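Local coordinates for protein Afp2 (Serratia entomophila, PDB 6RBN) that probably assembles into the contractile sheath that surrounds the inner tube of the anti-feeding prophage, a phage-tail-like injection particle, at residues Arg226-Ser229 / Thr233-Trp236; Leu71-Met76 / Ala177-Thr182. All coordinates share one frame; numbering follows the deposited sequence.

Interaction 1. Residues Arg226-Ser229 / Thr233-Trp236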
loop_
_atom_site.group_PDB
_atom_site.type_symbol
_atom_site.label_atom_id
_atom_site.label_comp_id
_atom_site.label_asym_id
_atom_site.label_seq_id
_atom_site.Cartn_x
_atom_site.Cartn_y
_atom_site.Cartn_z
ATOM N N ARG C 226 -57.211 30.005 -80.868
ATOM C CA ARG C 226 -57.630 31.301 -81.374
ATOM C C ARG C 226 -56.413 32.178 -81.612
ATOM O O ARG C 226 -55.342 31.956 -81.049
ATOM C CB ARG C 226 -58.591 31.978 -80.396
ATOM C CG ARG C 226 -59.915 31.273 -80.255
ATOM C CD ARG C 226 -60.756 31.943 -79.203
ATOM N NE ARG C 226 -61.021 33.328 -79.557
ATOM C CZ ARG C 226 -61.604 34.199 -78.748
ATOM N NH1 ARG C 226 -61.991 33.823 -77.541
ATOM N NH2 ARG C 226 -61.802 35.445 -79.147
ATOM N N THR C 227 -56.581 33.197 -82.444
ATOM C CA THR C 227 -55.526 34.164 -82.703
ATOM C C THR C 227 -55.905 35.510 -82.098
ATOM O O THR C 227 -57.084 35.876 -82.059
ATOM C CB THR C 227 -55.234 34.287 -84.204
ATOM O OG1 THR C 227 -54.177 35.229 -84.413
ATOM C CG2 THR C 227 -56.466 34.693 -85.002
ATOM N N PHE C 228 -54.909 36.208 -81.565
ATOM C CA PHE C 228 -55.090 37.505 -80.936
ATOM C C PHE C 228 -54.027 38.465 -81.447
ATOM O O PHE C 228 -52.873 38.073 -81.644
ATOM C CB PHE C 228 -54.996 37.405 -79.412
ATOM C CG PHE C 228 -56.102 36.615 -78.783
ATOM C CD1 PHE C 228 -57.335 37.192 -78.545
ATOM C CD2 PHE C 228 -55.908 35.293 -78.423
ATOM C CE1 PHE C 228 -58.351 36.468 -77.963
ATOM C CE2 PHE C 228 -56.924 34.565 -77.842
ATOM C CZ PHE C 228 -58.145 35.154 -77.614
ATOM N N SER C 229 -54.417 39.716 -81.668
ATOM C CA SER C 229 -53.450 40.762 -81.981
ATOM C C SER C 229 -52.646 41.065 -80.724
ATOM O O SER C 229 -53.182 41.596 -79.749
ATOM C CB SER C 229 -54.159 42.007 -82.498
ATOM O OG SER C 229 -53.231 43.037 -82.789
ATOM N N THR C 233 -51.890 33.644 -82.095
ATOM C CA THR C 233 -52.290 32.230 -82.276
ATOM C C THR C 233 -51.869 31.311 -81.116
ATOM O O THR C 233 -51.006 30.445 -81.229
ATOM C CB THR C 233 -51.889 31.661 -83.660
ATOM O OG1 THR C 233 -52.293 30.287 -83.748
ATOM C CG2 THR C 233 -50.407 31.806 -84.065
ATOM N N VAL C 234 -52.516 31.532 -79.975
ATOM C CA VAL C 234 -52.345 30.702 -78.788
ATOM C C VAL C 234 -53.471 29.681 -78.732
ATOM O O VAL C 234 -54.449 29.789 -79.474
ATOM C CB VAL C 234 -52.334 31.567 -77.519
ATOM C CG1 VAL C 234 -51.212 32.573 -77.578
ATOM C CG2 VAL C 234 -53.661 32.273 -77.358
ATOM N N VAL C 235 -53.350 28.670 -77.879
ATOM C CA VAL C 235 -54.517 27.848 -77.579
ATOM C C VAL C 235 -55.285 28.518 -76.445
ATOM O O VAL C 235 -54.710 29.202 -75.596
ATOM C CB VAL C 235 -54.136 26.389 -77.247
ATOM C CG1 VAL C 235 -53.386 25.763 -78.406
ATOM C CG2 VAL C 235 -53.312 26.297 -76.003
ATOM N N TRP C 236 -56.603 28.381 -76.448
ATOM C CA TRP C 236 -57.440 29.187 -75.563
ATOM C C TRP C 236 -58.397 28.255 -74.833
ATOM O O TRP C 236 -59.453 27.894 -75.358
ATOM C CB TRP C 236 -58.178 30.257 -76.356
ATOM C CG TRP C 236 -58.799 31.320 -75.523
ATOM C CD1 TRP C 236 -60.118 31.477 -75.241
ATOM C CD2 TRP C 236 -58.118 32.390 -74.866
ATOM N NE1 TRP C 236 -60.305 32.578 -74.448
ATOM C CE2 TRP C 236 -59.090 33.156 -74.202
ATOM C CE3 TRP C 236 -56.778 32.772 -74.772
ATOM C CZ2 TRP C 236 -58.765 34.282 -73.456
ATOM C CZ3 TRP C 236 -56.461 33.887 -74.032
ATOM C CH2 TRP C 236 -57.449 34.632 -73.383
#

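Interaction 2. Residues Leu71-Met76 / Ala177-Thr182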
loop_
_atom_site.group_PDB
_atom_site.type_symbol
_atom_site.label_atom_id
_atom_site.label_comp_id
_atom_site.label_asym_id
_atom_site.label_seq_id
_atom_site.Cartn_x
_atom_site.Cartn_y
_atom_site.Cartn_z
ATOM N N LEU C 71 -45.038 16.575 -86.814
ATOM C CA LEU C 71 -43.653 16.515 -86.374
ATOM C C LEU C 71 -42.854 17.736 -86.794
ATOM O O LEU C 71 -41.975 18.170 -86.047
ATOM C CB LEU C 71 -43.005 15.247 -86.909
ATOM C CG LEU C 71 -43.524 14.044 -86.140
ATOM C CD1 LEU C 71 -43.163 12.787 -86.827
ATOM C CD2 LEU C 71 -42.865 14.078 -84.808
ATOM N N SER C 72 -43.136 18.298 -87.969
ATOM C CA SER C 72 -42.452 19.518 -88.382
ATOM C C SER C 72 -42.833 20.698 -87.501
ATOM O O SER C 72 -42.019 21.598 -87.291
ATOM C CB SER C 72 -42.762 19.825 -89.844
ATOM O OG SER C 72 -44.130 20.138 -90.009
ATOM N N LEU C 73 -44.055 20.698 -86.971
ATOM C CA LEU C 73 -44.476 21.701 -86.006
ATOM C C LEU C 73 -43.987 21.367 -84.603
ATOM O O LEU C 73 -43.886 22.265 -83.763
ATOM C CB LEU C 73 -46.005 21.820 -86.061
ATOM C CG LEU C 73 -46.836 22.999 -85.548
ATOM C CD1 LEU C 73 -47.110 22.940 -84.071
ATOM C CD2 LEU C 73 -46.157 24.304 -85.916
ATOM N N TRP C 74 -43.658 20.099 -84.346
ATOM C CA TRP C 74 -43.076 19.702 -83.067
ATOM C C TRP C 74 -41.640 20.182 -82.933
ATOM O O TRP C 74 -41.276 20.812 -81.934
ATOM C CB TRP C 74 -43.131 18.181 -82.913
ATOM C CG TRP C 74 -42.390 17.677 -81.712
ATOM C CD1 TRP C 74 -41.158 17.097 -81.697
ATOM C CD2 TRP C 74 -42.831 17.708 -80.354
ATOM N NE1 TRP C 74 -40.802 16.770 -80.416
ATOM C CE2 TRP C 74 -41.814 17.133 -79.572
ATOM C CE3 TRP C 74 -43.988 18.167 -79.724
ATOM C CZ2 TRP C 74 -41.917 17.010 -78.195
ATOM C CZ3 TRP C 74 -44.092 18.030 -78.364
ATOM C CH2 TRP C 74 -43.064 17.462 -77.610
ATOM N N PHE C 75 -40.798 19.876 -83.922
ATOM C CA PHE C 75 -39.371 20.124 -83.783
ATOM C C PHE C 75 -38.989 21.585 -83.948
ATOM O O PHE C 75 -37.879 21.962 -83.565
ATOM C CB PHE C 75 -38.574 19.287 -84.782
ATOM C CG PHE C 75 -38.550 17.825 -84.464
ATOM C CD1 PHE C 75 -37.811 17.354 -83.395
ATOM C CD2 PHE C 75 -39.215 16.915 -85.261
ATOM C CE1 PHE C 75 -37.778 16.012 -83.102
ATOM C CE2 PHE C 75 -39.181 15.572 -84.974
ATOM C CZ PHE C 75 -38.456 15.120 -83.898
ATOM N N MET C 76 -39.866 22.418 -84.498
ATOM C CA MET C 76 -39.548 23.829 -84.655
ATOM C C MET C 76 -39.874 24.650 -83.417
ATOM O O MET C 76 -39.745 25.876 -83.456
ATOM C CB MET C 76 -40.269 24.409 -85.873
ATOM C CG MET C 76 -41.765 24.478 -85.758
ATOM S SD MET C 76 -42.511 25.171 -87.244
ATOM C CE MET C 76 -42.019 26.885 -87.092
ATOM N N ALA C 177 -51.472 21.926 -79.850
ATOM C CA ALA C 177 -51.494 21.845 -78.398
ATOM C C ALA C 177 -50.230 21.203 -77.850
ATOM O O ALA C 177 -49.775 21.576 -76.766
ATOM C CB ALA C 177 -52.716 21.064 -77.936
ATOM N N ALA C 178 -49.649 20.249 -78.576
ATOM C CA ALA C 178 -48.449 19.573 -78.100
ATOM C C ALA C 178 -47.215 20.455 -78.175
ATOM O O ALA C 178 -46.261 20.225 -77.429
ATOM C CB ALA C 178 -48.213 18.290 -78.891
ATOM N N ALA C 179 -47.209 21.457 -79.053
ATOM C CA ALA C 179 -46.087 22.378 -79.145
ATOM C C ALA C 179 -46.181 23.529 -78.160
ATOM O O ALA C 179 -45.156 24.142 -77.849
ATOM C CB ALA C 179 -45.979 22.943 -80.559
ATOM N N SER C 180 -47.377 23.847 -77.673
ATOM C CA SER C 180 -47.494 24.804 -76.584
ATOM C C SER C 180 -47.213 24.167 -75.234
ATOM O O SER C 180 -46.892 24.883 -74.283
ATOM C CB SER C 180 -48.881 25.439 -76.578
ATOM O OG SER C 180 -49.873 24.482 -76.275
ATOM N N ILE C 181 -47.335 22.843 -75.130
ATOM C CA ILE C 181 -46.974 22.142 -73.901
ATOM C C ILE C 181 -45.461 22.131 -73.715
ATOM O O ILE C 181 -44.961 22.267 -72.590
ATOM C CB ILE C 181 -47.586 20.726 -73.916
ATOM C CG1 ILE C 181 -49.093 20.801 -73.684
ATOM C CG2 ILE C 181 -46.976 19.801 -72.890
ATOM C CD1 ILE C 181 -49.798 19.490 -73.885
ATOM N N THR C 182 -44.710 22.022 -74.813
ATOM C CA THR C 182 -43.252 21.988 -74.744
ATOM C C THR C 182 -42.683 23.310 -74.248
ATOM O O THR C 182 -41.819 23.334 -73.363
ATOM C CB THR C 182 -42.676 21.665 -76.117
ATOM O OG1 THR C 182 -43.252 20.452 -76.585
ATOM C CG2 THR C 182 -41.175 21.489 -76.038
#

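Interaction 1. Residues Arg226-Ser229 / Thr233-Trp236
Arg226 and Val234 face each other as an antiparallel hydrogen-bonded pair, their CA atoms 5.9 Å apart. Arg226 N donates to Val234 O at 3.1 Å and 140°. Beyond this pair the chains come closer, to 3.8 Å between the CA atoms of Thr227 and Thr233, and Thr233 CA offers a C-H to Arg226 O. The side chains illustrate how a very short sheet can gain packing from one tryptophan. Trp236, its CG swung anti to the backbone N (chi1 -166°), turns one indole face toward both Phe228 and Arg226. Phe228 presents its CE2-CZ edge to the six-membered ring, an edge-to-face pair with centroids 4.8 Å apart and planes inclined at 53°; CE2 lies 3.6 Å from Trp236 CE3. The edge of the phenyl ring also meets Val234, CD2 to CG2 at 3.9 Å. Over the same indole face, Arg226 makes a cation-pi contact with the five-membered ring, CZ 5.0 Å from its centroid, although the guanidinium stands steeply to the ring instead of lying flat on it. Phe228 CZ also sits above the guanidinium plane, so one ring corner touches both groups, while a salt bridge from NH1 to Asp210 anchors the charge. Gly9 of a second subunit packs on Trp236. Such cross-strand pairing between consecutive segments defines a beta hairpin, here a two-stranded one with a seven-residue connection between Arg226 and Val234.

Interaction 2. Residues Leu71-Met76 / Ala177-Thr182
Trp74 and Leu73 reach from helix 66-75 to Ala178, Ala179 and Thr182 of helix 173-187, and they show how two successive residues of one helix can reach separate points along its neighbour. The axes of 71-75 and 177-182 run nearly parallel, 14° apart, with a closest approach of 9.2 Å. With chi1 at 172°, which points CG directly away from the backbone N, the indole extends toward helix 173-187 so that its benzo end leads. There CZ3 meets the carbonyl of Ala178 at the ring's edge, 3.2 Å from Ala178 O, and has Ala178 CB at 4.2 Å. Thr182 crosses the indole at about a right angle, bringing OG1 obliquely to CZ3 and CH2. That hydroxyl sits beside its own backbone N (chi1 -55°), from where it donates back to Ala178 O at 3.1 Å, in the carbonyl plane. Leu73 sets CD1 on Ala179 CB, 3.7 Å away. Phe32 of strand 30-34 forms an edge-to-face pair with Trp74. The contact is buried and no hydrogen bond joins its segments: Leu73 meets Ala179 apolarly, and the carbon edge of the indole lies against a carbonyl and a hydroxyl already bonded to each other inside helix 173-187.

Helix 173-187 connects the two: it supplies one side of interaction 2, through Ala178, Ala179 and Thr182, and backs interaction 1 through Val235, whose CG2 lies 3.9 Å from Ser180 OG. The centres are about 16 Å apart. Interaction 2 joins helices distant in sequence within the buried body of the chain, and no other subunit touches its segments; interaction 1 pairs nearly adjacent segments at the surface, where another copy of the protein meets Trp236. Their chemistry follows this difference: buried helices pack without cross-segment hydrogen bonds, while the hairpin combines a backbone bond with ring and cation-pi contacts, and its arginine also forms a salt bridge to Asp210.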